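PDB 2VPZ: hypothetical membrane spanning protein from Thermus thermophilus, which probably serves as the quinol-oxidising membrane subunit of a polysulfide reductase complex, passing electrons from the quinone pool to its partner subunits. Local coordinates for residues L157-G162 against L233-L238. Numbering follows the deposited sequence.
Sequences LVLALG and LAAAGL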
loop_
_atom_site.group_PDB
_atom_site.type_symbol
_atom_site.label_atom_id
_atom_site.label_comp_id
_atom_site.label_asym_id
_atom_site.label_seq_id
_atom_site.Cartn_x
_atom_site.Cartn_y
_atom_site.Cartn_z
ATOM N N LEU C 157 47.385 3.750 -5.674
ATOM C CA LEU C 157 48.728 3.429 -5.182
ATOM C C LEU C 157 49.430 2.439 -6.145
ATOM O O LEU C 157 50.606 2.610 -6.468
ATOM C CB LEU C 157 48.681 2.908 -3.728
ATOM C CG LEU C 157 48.157 3.945 -2.699
ATOM C CD1 LEU C 157 47.927 3.304 -1.308
ATOM C CD2 LEU C 157 49.143 5.136 -2.626
ATOM N N VAL C 158 48.723 1.425 -6.622
ATOM C CA VAL C 158 49.306 0.505 -7.591
ATOM C C VAL C 158 49.735 1.309 -8.884
ATOM O O VAL C 158 50.771 1.009 -9.496
ATOM C CB VAL C 158 48.306 -0.653 -7.947
ATOM C CG1 VAL C 158 48.939 -1.624 -8.936
ATOM C CG2 VAL C 158 47.880 -1.394 -6.648
ATOM N N LEU C 159 48.975 2.345 -9.266
ATOM C CA LEU C 159 49.325 3.194 -10.432
ATOM C C LEU C 159 50.613 4.018 -10.188
ATOM O O LEU C 159 51.501 4.034 -11.034
ATOM C CB LEU C 159 48.185 4.159 -10.846
ATOM C CG LEU C 159 46.879 3.552 -11.394
ATOM C CD1 LEU C 159 45.902 4.653 -11.839
ATOM C CD2 LEU C 159 47.189 2.612 -12.562
ATOM N N ALA C 160 50.697 4.706 -9.056
ATOM C CA ALA C 160 51.884 5.502 -8.751
ATOM C C ALA C 160 53.181 4.659 -8.609
ATOM O O ALA C 160 54.222 4.993 -9.205
ATOM C CB ALA C 160 51.671 6.366 -7.472
ATOM N N LEU C 161 53.119 3.576 -7.837
ATOM C CA LEU C 161 54.267 2.684 -7.606
ATOM C C LEU C 161 54.681 1.899 -8.877
ATOM O O LEU C 161 55.871 1.587 -9.076
ATOM C CB LEU C 161 53.999 1.729 -6.413
ATOM C CG LEU C 161 53.922 2.355 -4.990
ATOM C CD1 LEU C 161 53.329 1.363 -3.960
ATOM C CD2 LEU C 161 55.324 2.826 -4.554
ATOM N N GLY C 162 53.699 1.593 -9.722
ATOM C CA GLY C 162 53.936 0.913 -10.982
ATOM C C GLY C 162 54.731 1.812 -11.929
ATOM O O GLY C 162 55.599 1.341 -12.677
ATOM N N LEU C 233 47.998 -1.782 -15.901
ATOM C CA LEU C 233 46.828 -2.086 -16.707
ATOM C C LEU C 233 45.701 -2.747 -15.870
ATOM O O LEU C 233 44.526 -2.496 -16.124
ATOM C CB LEU C 233 47.204 -2.939 -17.952
ATOM C CG LEU C 233 48.466 -2.512 -18.749
ATOM C CD1 LEU C 233 48.771 -3.510 -19.885
ATOM C CD2 LEU C 233 48.305 -1.079 -19.302
ATOM N N ALA C 234 46.022 -3.564 -14.875
ATOM C CA ALA C 234 44.955 -4.159 -14.057
ATOM C C ALA C 234 44.264 -3.065 -13.219
ATOM O O ALA C 234 43.029 -2.947 -13.222
ATOM C CB ALA C 234 45.485 -5.291 -13.107
ATOM N N ALA C 235 45.060 -2.238 -12.542
ATOM C CA ALA C 235 44.539 -1.138 -11.722
ATOM C C ALA C 235 43.737 -0.057 -12.499
ATOM O O ALA C 235 42.787 0.521 -11.947
ATOM C CB ALA C 235 45.697 -0.482 -10.904
ATOM N N ALA C 236 44.100 0.225 -13.758
ATOM C CA ALA C 236 43.399 1.224 -14.593
ATOM C C ALA C 236 42.167 0.611 -15.269
ATOM O O ALA C 236 41.119 1.247 -15.409
ATOM C CB ALA C 236 44.353 1.861 -15.665
ATOM N N GLY C 237 42.311 -0.629 -15.700
ATOM C CA GLY C 237 41.174 -1.313 -16.280
ATOM C C GLY C 237 40.110 -1.453 -15.205
ATOM O O GLY C 237 38.931 -1.163 -15.456
ATOM N N LEU C 238 40.477 -1.841 -13.988
ATOM C CA LEU C 238 39.477 -2.023 -12.927
ATOM C C LEU C 238 38.731 -0.721 -12.528
ATOM O O LEU C 238 37.508 -0.729 -12.344
ATOM C CB LEU C 238 40.093 -2.756 -11.698
ATOM C CG LEU C 238 40.360 -4.269 -11.955
ATOM C CD1 LEU C 238 41.275 -4.868 -10.862
ATOM C CD2 LEU C 238 39.019 -5.036 -12.044
#
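V158 and L159 of helix 148-166 meet A235 and A236 of helix 227-245 in a packing of apolar side chains between two helices predicted to span the membrane, part of the helical bundle of the NrfD-type polysulfide reductase family. The chain runs in roughly opposite directions through the two segments, whose axes cross at 146° and come within 9.0 Å of each other. V158 lies opposite A235 where the CA atoms come nearest, 6.5 Å from CA to CA, and here both side chains leave the backbone toward the other helix. The beta carbons themselves meet, V158 CB lying 3.9 Å from A235 CB. With V158 CG1 anti to the backbone N (chi1 -179°), that methyl also comes alongside the alanine methyl, so the branched base of the valine, rather than a single outstretched group, bears on A235. V158 also touches L176 and S183 of helix 175-189. One residue on, L159 reaches across from beside the interface. Its CG stands anti to its own carbonyl carbon (chi1 -66°), carrying the isobutyl end toward the alanine helix, where CD2 makes the nearest approaches. CD2 lies 3.8 Å from A235 CB and also comes 4.1 Å from A236 N. No hydrogen bond joins the two segments. V23 of helix 16-41 touches both L159 and A236, bringing a third helix to this buried junction. The side chain of L159 is about 11 Å from that of H21, which contacts ubiquinone-1 in a structure of this protein with the quinone bound; none is bound to this chain. Toward A236 the packing ends in a methyl-methyl contact, with L159 CD2 4.3 Å from A236 CB.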